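Local coordinates for putative O-methyltransferase (Klebsiella pneumoniae subsp. pneumoniae, PDB 3TFW), which probably acts as an S-adenosylmethionine-dependent methyltransferase that transfers a methyl group to oxygen, at residues Arg191-Met196 / Gly218-Trp223; Ile140-Asp145 / Arg154-Tyr159. All coordinates share one frame; numbering follows the deposited sequence.

Contact 1 (Arg191-Met196 / Gly218-Trp223); sequences RQFIEM and GFTLAW
Phe193 and Thr220 carry most of this helix-on-strand contact, and their side chains cross obliquely instead of lying alongside each other. The ring presents its rim: CE2 of Phe193 comes within 3.6 Å of Thr220 OG1, with CZ of the same ring at 4.0 Å from that oxygen. Because OG1 lies near the ring plane, it faces C-H groups and not the pi cloud. Phe193 gets there with CG anti to its backbone N (chi1 177°), which throws the ring from helix 185-199 toward strand 217-224. Around it, Asn149 and Leu153 of helix 149-158 also pack on Phe193.

Thr220 uses its two branches separately. With chi1 at 61°, OG1 sits between the backbone N and the carbonyl carbon and meets the phenyl edge, while CG2 is anti to the carbonyl carbon and turns to the neighbouring Ile194. There Thr220 CG2 lies 4.3 Å from Ile194 CG1, a looser apolar touch. The CB of Ile194 does not aim at the strand; the outer part of the side chain brings it closer, and Ile194 also packs on Val177 and on Ala22 of the second subunit. Thr220 in turn packs on Ala207 of strand 203-211, so its side chain meets both the helix and the adjoining strand.

The segments keep their distance: the nearest CA atoms, Ile194 and Thr220, are 8.2 Å apart, and just 95 Å² is buried, so side chains span the gap. Thr220, backbone-bonded to Gly168, belongs to the antiparallel strand inserted between 165-169 and 203-211, the hallmark of the Rossmann-like fold of class I methyltransferases.

Contact 2 (Ile140-Asp145 / Arg154-Tyr159); sequences IFIDAD and RWALRY
Tyr159, whose carbonyl O lies 3.9 Å from Ile140 CD1, keeps its ring clear of the strand and against its own neighbour. On one face of that ring sits Arg158 CG, 3.6 Å above the plane and offset toward the rim; in return, Tyr159 CE1 lies 3.3 Å above one face of the Arg158 guanidinium, again displaced from its middle. The phenol OH is hydrogen-bonded to Gly132 O, which ties down the far end of the ring.

Across the interface the work is done by small aliphatic groups. Two methyls of Ile140 meet the Ala156 methyl from the same side: CD1 is 3.9 Å and CG2 4.0 Å from Ala156 CB. With CG1 anti to the carbonyl carbon (chi1 -59°) and the chain extended beyond it, CD1 also reaches Ala156 O at 3.4 Å. That carbonyl, near the helix end, accepts Ser160 OG and a weak bond from Tyr159 N.

Strand 139-142, helix 149-158 and strand 165-169 form a beta-alpha-beta crossover of the Rossmann-like methyltransferase sheet, and this contact seats the helix on the first strand of the unit. The short Ala156 side chain lets the backbones approach, its CA being 6.8 Å from that of Ile140. Two residues along the strand, Ile142 CD1 touches Ala156 CB at 4.3 Å.

In the fold
Both contacts lay a helix against the same seven-stranded mixed sheet, and their centres are 11 Å apart. Contact 2 comes first along the chain and closes before contact 1 opens. Strand 165-169 stands between their two strands, parallel to 139-142 and antiparallel to 217-224, while helices 149-158 and 185-199 pack against each other. The contacts also touch directly: Phe193 CE1 is 4.1 Å from Ile142 CD1, and Met196 CE is 3.6 Å from Arg154 N. The two helices thus lie side by side over neighbouring strands, from 139-142 to the antiparallel 217-224; contact 1, unlike contact 2, also reaches the second subunit.

Contact 1 (Arg191-Met196 / Gly218-Trp223)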
ATOM      1  N   ARG A 191      19.646  -4.478  -3.994  1.00 19.91           N
ATOM      2  CA  ARG A 191      20.314  -3.349  -3.320  1.00 20.62           C
ATOM      3  C   ARG A 191      20.645  -2.226  -4.290  1.00 20.92           C
ATOM      4  O   ARG A 191      20.429  -1.051  -3.975  1.00 20.77           O
ATOM      5  CB  ARG A 191      21.573  -3.804  -2.559  1.00 20.64           C
ATOM      6  CG  ARG A 191      21.277  -4.701  -1.376  1.00 21.50           C
ATOM      7  CD  ARG A 191      22.569  -5.176  -0.677  1.00 22.31           C
ATOM      8  NE  ARG A 191      23.459  -4.061  -0.360  1.00 24.10           N
ATOM      9  CZ  ARG A 191      23.403  -3.331   0.752  1.00 24.37           C
ATOM     10  NH1 ARG A 191      22.500  -3.582   1.689  1.00 25.17           N
ATOM     11  NH2 ARG A 191      24.259  -2.336   0.920  1.00 26.87           N
ATOM     12  N   GLN A 192      21.126  -2.594  -5.479  1.00 20.94           N
ATOM     13  CA  GLN A 192      21.380  -1.643  -6.562  1.00 21.74           C
ATOM     14  C   GLN A 192      20.093  -0.906  -6.954  1.00 21.07           C
ATOM     15  O   GLN A 192      20.107   0.305  -7.158  1.00 21.12           O
ATOM     16  CB  GLN A 192      21.885  -2.370  -7.804  1.00 22.02           C
ATOM     17  CG  GLN A 192      23.377  -2.543  -7.958  1.00 25.91           C
ATOM     18  CD  GLN A 192      23.703  -2.989  -9.364  1.00 29.06           C
ATOM     19  OE1 GLN A 192      23.573  -4.170  -9.698  1.00 31.76           O
ATOM     20  NE2 GLN A 192      24.076  -2.038 -10.215  1.00 30.44           N
ATOM     21  N   PHE A 193      19.014  -1.674  -7.096  1.00 20.55           N
ATOM     22  CA  PHE A 193      17.653  -1.194  -7.392  1.00 20.40           C
ATOM     23  C   PHE A 193      17.146  -0.161  -6.375  1.00 20.79           C
ATOM     24  O   PHE A 193      16.734   0.943  -6.747  1.00 20.19           O
ATOM     25  CB  PHE A 193      16.742  -2.427  -7.428  1.00 20.01           C
ATOM     26  CG  PHE A 193      15.286  -2.139  -7.649  1.00 19.54           C
ATOM     27  CD1 PHE A 193      14.803  -1.833  -8.917  1.00 18.47           C
ATOM     28  CD2 PHE A 193      14.383  -2.254  -6.595  1.00 18.71           C
ATOM     29  CE1 PHE A 193      13.435  -1.603  -9.127  1.00 18.39           C
ATOM     30  CE2 PHE A 193      13.015  -2.037  -6.796  1.00 19.00           C
ATOM     31  CZ  PHE A 193      12.546  -1.708  -8.073  1.00 18.81           C
ATOM     32  N   ILE A 194      17.181  -0.525  -5.094  1.00 21.08           N
ATOM     33  CA  ILE A 194      16.757   0.371  -4.016  1.00 22.26           C
ATOM     34  C   ILE A 194      17.611   1.648  -3.973  1.00 22.87           C
ATOM     35  O   ILE A 194      17.082   2.761  -3.893  1.00 22.64           O
ATOM     36  CB  ILE A 194      16.733  -0.365  -2.646  1.00 22.21           C
ATOM     37  CG1 ILE A 194      15.548  -1.333  -2.601  1.00 21.63           C
ATOM     38  CG2 ILE A 194      16.642   0.634  -1.485  1.00 22.18           C
ATOM     39  CD1 ILE A 194      15.709  -2.480  -1.610  1.00 23.76           C
ATOM     40  N   GLU A 195      18.927   1.486  -4.071  1.00 23.94           N
ATOM     41  CA  GLU A 195      19.838   2.629  -4.051  1.00 25.07           C
ATOM     42  C   GLU A 195      19.664   3.561  -5.257  1.00 25.00           C
ATOM     43  O   GLU A 195      19.676   4.779  -5.100  1.00 24.78           O
ATOM     44  CB  GLU A 195      21.283   2.152  -3.894  1.00 25.85           C
ATOM     45  CG  GLU A 195      21.573   1.739  -2.440  1.00 28.98           C
ATOM     46  CD  GLU A 195      22.788   0.842  -2.280  1.00 33.26           C
ATOM     47  OE1 GLU A 195      23.559   0.669  -3.256  1.00 36.33           O
ATOM     48  OE2 GLU A 195      22.961   0.301  -1.165  1.00 34.00           O
HETATM   49  N   MSE A 196      19.487   2.979  -6.444  1.00 25.07           N
HETATM   50  CA  MSE A 196      19.190   3.725  -7.665  1.00 25.37           C
HETATM   51  C   MSE A 196      17.901   4.525  -7.471  1.00 24.17           C
HETATM   52  O   MSE A 196      17.833   5.711  -7.810  1.00 23.74           O
HETATM   53  CB  MSE A 196      19.041   2.743  -8.837  1.00 26.25           C
HETATM   54  CG  MSE A 196      18.784   3.371 -10.192  1.00 30.84           C
HETATM   55 SE   MSE A 196      18.464   2.026 -11.607  1.00 43.66          SE
HETATM   56  CE  MSE A 196      17.649   3.218 -12.910  1.00 38.91           C
ATOM     57  N   GLY A 218       8.592  -7.943   1.395  1.00 17.46           N
ATOM     58  CA  GLY A 218       8.323  -6.517   1.289  1.00 16.80           C
ATOM     59  C   GLY A 218       8.350  -6.035  -0.142  1.00 16.36           C
ATOM     60  O   GLY A 218       8.778  -6.764  -1.044  1.00 15.70           O
ATOM     61  N   PHE A 219       7.909  -4.794  -0.333  1.00 15.53           N
ATOM     62  CA  PHE A 219       7.809  -4.215  -1.664  1.00 15.52           C
ATOM     63  C   PHE A 219       8.130  -2.716  -1.653  1.00 15.56           C
ATOM     64  O   PHE A 219       7.986  -2.048  -0.632  1.00 15.24           O
ATOM     65  CB  PHE A 219       6.420  -4.479  -2.264  1.00 15.81           C
ATOM     66  CG  PHE A 219       5.290  -3.726  -1.590  1.00 17.88           C
ATOM     67  CD1 PHE A 219       4.857  -2.494  -2.086  1.00 18.80           C
ATOM     68  CD2 PHE A 219       4.634  -4.262  -0.482  1.00 19.78           C
ATOM     69  CE1 PHE A 219       3.809  -1.797  -1.468  1.00 20.73           C
ATOM     70  CE2 PHE A 219       3.582  -3.570   0.141  1.00 20.73           C
ATOM     71  CZ  PHE A 219       3.169  -2.348  -0.345  1.00 20.27           C
ATOM     72  N   THR A 220       8.571  -2.205  -2.794  1.00 14.99           N
ATOM     73  CA  THR A 220       8.742  -0.765  -2.964  1.00 14.98           C
ATOM     74  C   THR A 220       7.590  -0.183  -3.763  1.00 14.98           C
ATOM     75  O   THR A 220       6.953  -0.875  -4.565  1.00 13.91           O
ATOM     76  CB  THR A 220      10.073  -0.430  -3.656  1.00 14.99           C
ATOM     77  OG1 THR A 220      10.105  -1.020  -4.964  1.00 16.71           O
ATOM     78  CG2 THR A 220      11.231  -0.964  -2.844  1.00 16.42           C
ATOM     79  N   LEU A 221       7.331   1.099  -3.532  1.00 14.61           N
ATOM     80  CA  LEU A 221       6.304   1.828  -4.243  1.00 15.07           C
ATOM     81  C   LEU A 221       6.912   3.184  -4.551  1.00 14.72           C
ATOM     82  O   LEU A 221       7.400   3.855  -3.633  1.00 14.67           O
ATOM     83  CB  LEU A 221       5.092   1.973  -3.338  1.00 15.62           C
ATOM     84  CG  LEU A 221       3.695   2.230  -3.898  1.00 20.01           C
ATOM     85  CD1 LEU A 221       3.278   1.173  -4.899  1.00 22.47           C
ATOM     86  CD2 LEU A 221       2.711   2.227  -2.722  1.00 22.64           C
ATOM     87  N   ALA A 222       6.921   3.572  -5.831  1.00 13.89           N
ATOM     88  CA  ALA A 222       7.560   4.828  -6.245  1.00 13.45           C
ATOM     89  C   ALA A 222       6.631   5.583  -7.189  1.00 13.48           C
ATOM     90  O   ALA A 222       6.054   4.985  -8.103  1.00 13.79           O
ATOM     91  CB  ALA A 222       8.916   4.558  -6.923  1.00 13.25           C
ATOM     92  N   TRP A 223       6.475   6.878  -6.931  1.00 13.35           N
ATOM     93  CA  TRP A 223       5.681   7.783  -7.758  1.00 14.45           C
ATOM     94  C   TRP A 223       6.665   8.546  -8.639  1.00 14.88           C
ATOM     95  O   TRP A 223       7.687   9.027  -8.149  1.00 14.63           O
ATOM     96  CB  TRP A 223       4.893   8.740  -6.839  1.00 14.43           C
ATOM     97  CG  TRP A 223       4.264   9.956  -7.491  1.00 16.28           C
ATOM     98  CD1 TRP A 223       4.900  11.115  -7.864  1.00 16.63           C
ATOM     99  CD2 TRP A 223       2.879  10.141  -7.812  1.00 16.84           C
ATOM    100  NE1 TRP A 223       4.000  12.000  -8.402  1.00 17.37           N
ATOM    101  CE2 TRP A 223       2.751  11.431  -8.381  1.00 17.21           C
ATOM    102  CE3 TRP A 223       1.734   9.342  -7.677  1.00 17.94           C
ATOM    103  CZ2 TRP A 223       1.527  11.941  -8.811  1.00 18.11           C
ATOM    104  CZ3 TRP A 223       0.515   9.849  -8.109  1.00 18.35           C
ATOM    105  CH2 TRP A 223       0.423  11.135  -8.674  1.00 18.57           C
TER

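Contact 2 (Ile140-Asp145 / Arg154-Tyr159)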
ATOM      1  N   ILE A 140       3.519   0.176 -13.350  1.00 12.79           N
ATOM      2  CA  ILE A 140       4.577  -0.746 -13.739  1.00 12.55           C
ATOM      3  C   ILE A 140       4.886  -1.645 -12.548  1.00 13.26           C
ATOM      4  O   ILE A 140       5.188  -1.158 -11.450  1.00 13.40           O
ATOM      5  CB  ILE A 140       5.853  -0.020 -14.216  1.00 11.76           C
ATOM      6  CG1 ILE A 140       5.544   0.894 -15.420  1.00 12.02           C
ATOM      7  CG2 ILE A 140       6.948  -1.042 -14.575  1.00 12.43           C
ATOM      8  CD1 ILE A 140       6.699   1.825 -15.830  1.00  9.81           C
ATOM      9  N   PHE A 141       4.783  -2.952 -12.767  1.00 13.96           N
ATOM     10  CA  PHE A 141       5.007  -3.935 -11.712  1.00 15.38           C
ATOM     11  C   PHE A 141       6.246  -4.756 -12.019  1.00 16.01           C
ATOM     12  O   PHE A 141       6.326  -5.416 -13.057  1.00 16.08           O
ATOM     13  CB  PHE A 141       3.765  -4.827 -11.568  1.00 15.83           C
ATOM     14  CG  PHE A 141       3.835  -5.783 -10.425  1.00 17.73           C
ATOM     15  CD1 PHE A 141       3.602  -5.346  -9.125  1.00 19.20           C
ATOM     16  CD2 PHE A 141       4.147  -7.123 -10.637  1.00 20.28           C
ATOM     17  CE1 PHE A 141       3.667  -6.239  -8.056  1.00 21.43           C
ATOM     18  CE2 PHE A 141       4.216  -8.018  -9.563  1.00 22.42           C
ATOM     19  CZ  PHE A 141       3.975  -7.571  -8.283  1.00 21.77           C
ATOM     20  N   ILE A 142       7.222  -4.713 -11.115  1.00 16.78           N
ATOM     21  CA  ILE A 142       8.483  -5.403 -11.332  1.00 17.50           C
ATOM     22  C   ILE A 142       8.654  -6.567 -10.359  1.00 19.64           C
ATOM     23  O   ILE A 142       8.743  -6.361  -9.146  1.00 18.45           O
ATOM     24  CB  ILE A 142       9.689  -4.438 -11.235  1.00 17.09           C
ATOM     25  CG1 ILE A 142       9.493  -3.241 -12.185  1.00 17.28           C
ATOM     26  CG2 ILE A 142      11.003  -5.172 -11.542  1.00 16.65           C
ATOM     27  CD1 ILE A 142      10.543  -2.155 -12.034  1.00 15.60           C
ATOM     28  N   ASP A 143       8.679  -7.782 -10.907  1.00 21.86           N
ATOM     29  CA  ASP A 143       8.929  -8.991 -10.113  1.00 25.03           C
ATOM     30  C   ASP A 143       9.417 -10.163 -10.970  1.00 26.22           C
ATOM     31  O   ASP A 143       8.705 -11.167 -11.127  1.00 27.24           O
ATOM     32  CB  ASP A 143       7.680  -9.412  -9.345  1.00 25.70           C
ATOM     33  CG  ASP A 143       7.935 -10.593  -8.412  1.00 27.88           C
ATOM     34  OD1 ASP A 143       9.117 -10.859  -8.057  1.00 28.94           O
ATOM     35  OD2 ASP A 143       6.945 -11.256  -8.034  1.00 31.24           O
ATOM     36  N   ALA A 144      10.619 -10.031 -11.521  1.00 27.05           N
ATOM     37  CA  ALA A 144      11.244 -11.114 -12.289  1.00 27.87           C
ATOM     38  C   ALA A 144      12.599 -11.505 -11.690  1.00 28.37           C
ATOM     39  O   ALA A 144      12.724 -11.683 -10.464  1.00 29.15           O
ATOM     40  CB  ALA A 144      11.390 -10.719 -13.771  1.00 28.21           C
ATOM     41  N   ASP A 145      13.601 -11.644 -12.559  1.00 28.26           N
ATOM     42  CA  ASP A 145      14.966 -11.950 -12.149  1.00 28.09           C
ATOM     43  C   ASP A 145      15.608 -10.749 -11.452  1.00 27.37           C
ATOM     44  O   ASP A 145      15.943  -9.727 -12.070  1.00 26.93           O
ATOM     45  CB  ASP A 145      15.819 -12.448 -13.335  1.00 28.77           C
ATOM     46  CG  ASP A 145      15.852 -11.465 -14.499  1.00 30.31           C
ATOM     47  OD1 ASP A 145      14.770 -11.029 -14.944  1.00 30.98           O
ATOM     48  OD2 ASP A 145      16.962 -11.131 -14.971  1.00 31.73           O
ATOM     49  N   ARG A 154      15.513   1.232 -14.946  1.00 15.20           N
ATOM     50  CA  ARG A 154      15.905   2.171 -16.001  1.00 15.51           C
ATOM     51  C   ARG A 154      14.871   2.203 -17.132  1.00 14.83           C
ATOM     52  O   ARG A 154      14.431   3.279 -17.539  1.00 14.58           O
ATOM     53  CB  ARG A 154      17.304   1.842 -16.535  1.00 15.87           C
ATOM     54  CG  ARG A 154      17.729   2.717 -17.718  1.00 18.32           C
ATOM     55  CD  ARG A 154      19.164   2.423 -18.161  1.00 20.59           C
ATOM     56  NE  ARG A 154      19.276   1.142 -18.846  1.00 20.19           N
ATOM     57  CZ  ARG A 154      19.793   0.056 -18.288  1.00 20.58           C
ATOM     58  NH1 ARG A 154      20.255   0.107 -17.044  1.00 21.76           N
ATOM     59  NH2 ARG A 154      19.855  -1.077 -18.964  1.00 21.45           N
ATOM     60  N   TRP A 155      14.472   1.024 -17.608  1.00 14.37           N
ATOM     61  CA  TRP A 155      13.424   0.907 -18.634  1.00 14.09           C
ATOM     62  C   TRP A 155      12.060   1.398 -18.138  1.00 13.74           C
ATOM     63  O   TRP A 155      11.309   2.035 -18.890  1.00 13.95           O
ATOM     64  CB  TRP A 155      13.337  -0.537 -19.150  1.00 13.87           C
ATOM     65  CG  TRP A 155      14.426  -0.853 -20.109  1.00 15.31           C
ATOM     66  CD1 TRP A 155      15.473  -1.718 -19.919  1.00 15.34           C
ATOM     67  CD2 TRP A 155      14.595  -0.294 -21.413  1.00 16.08           C
ATOM     68  NE1 TRP A 155      16.279  -1.735 -21.036  1.00 16.25           N
ATOM     69  CE2 TRP A 155      15.767  -0.870 -21.967  1.00 17.55           C
ATOM     70  CE3 TRP A 155      13.868   0.630 -22.174  1.00 17.62           C
ATOM     71  CZ2 TRP A 155      16.231  -0.548 -23.250  1.00 18.53           C
ATOM     72  CZ3 TRP A 155      14.329   0.955 -23.453  1.00 17.90           C
ATOM     73  CH2 TRP A 155      15.503   0.362 -23.979  1.00 19.04           C
ATOM     74  N   ALA A 156      11.744   1.117 -16.873  1.00 13.29           N
ATOM     75  CA  ALA A 156      10.490   1.595 -16.260  1.00 13.42           C
ATOM     76  C   ALA A 156      10.450   3.121 -16.330  1.00 13.81           C
ATOM     77  O   ALA A 156       9.437   3.707 -16.713  1.00 13.83           O
ATOM     78  CB  ALA A 156      10.360   1.123 -14.776  1.00 12.76           C
ATOM     79  N   LEU A 157      11.574   3.753 -16.000  1.00 14.38           N
ATOM     80  CA  LEU A 157      11.642   5.214 -15.997  1.00 15.48           C
ATOM     81  C   LEU A 157      11.499   5.777 -17.405  1.00 15.46           C
ATOM     82  O   LEU A 157      10.835   6.792 -17.610  1.00 15.53           O
ATOM     83  CB  LEU A 157      12.925   5.705 -15.319  1.00 15.53           C
ATOM     84  CG  LEU A 157      12.856   5.782 -13.795  1.00 17.75           C
ATOM     85  CD1 LEU A 157      14.269   5.742 -13.179  1.00 18.97           C
ATOM     86  CD2 LEU A 157      12.069   7.011 -13.314  1.00 17.44           C
ATOM     87  N   ARG A 158      12.116   5.100 -18.367  1.00 15.80           N
ATOM     88  CA  ARG A 158      12.011   5.484 -19.764  1.00 16.22           C
ATOM     89  C   ARG A 158      10.556   5.477 -20.233  1.00 15.75           C
ATOM     90  O   ARG A 158      10.140   6.376 -20.957  1.00 15.91           O
ATOM     91  CB  ARG A 158      12.884   4.578 -20.635  1.00 16.65           C
ATOM     92  CG  ARG A 158      12.544   4.568 -22.140  1.00 20.89           C
ATOM     93  CD  ARG A 158      12.869   5.899 -22.835  1.00 26.88           C
ATOM     94  NE  ARG A 158      12.590   5.835 -24.275  1.00 29.74           N
ATOM     95  CZ  ARG A 158      11.396   6.042 -24.835  1.00 30.72           C
ATOM     96  NH1 ARG A 158      10.332   6.331 -24.091  1.00 31.34           N
ATOM     97  NH2 ARG A 158      11.264   5.947 -26.154  1.00 30.50           N
ATOM     98  N   TYR A 159       9.780   4.489 -19.798  1.00 14.88           N
ATOM     99  CA  TYR A 159       8.386   4.376 -20.211  1.00 15.05           C
ATOM    100  C   TYR A 159       7.393   4.792 -19.130  1.00 15.47           C
ATOM    101  O   TYR A 159       6.358   4.142 -18.942  1.00 14.74           O
ATOM    102  CB  TYR A 159       8.103   2.971 -20.769  1.00 14.98           C
ATOM    103  CG  TYR A 159       8.862   2.724 -22.073  1.00 15.77           C
ATOM    104  CD1 TYR A 159       8.467   3.344 -23.262  1.00 16.66           C
ATOM    105  CD2 TYR A 159       9.975   1.891 -22.108  1.00 17.15           C
ATOM    106  CE1 TYR A 159       9.160   3.136 -24.455  1.00 17.10           C
ATOM    107  CE2 TYR A 159      10.678   1.677 -23.298  1.00 17.15           C
ATOM    108  CZ  TYR A 159      10.261   2.305 -24.463  1.00 18.06           C
ATOM    109  OH  TYR A 159      10.951   2.106 -25.640  1.00 19.90           O
TER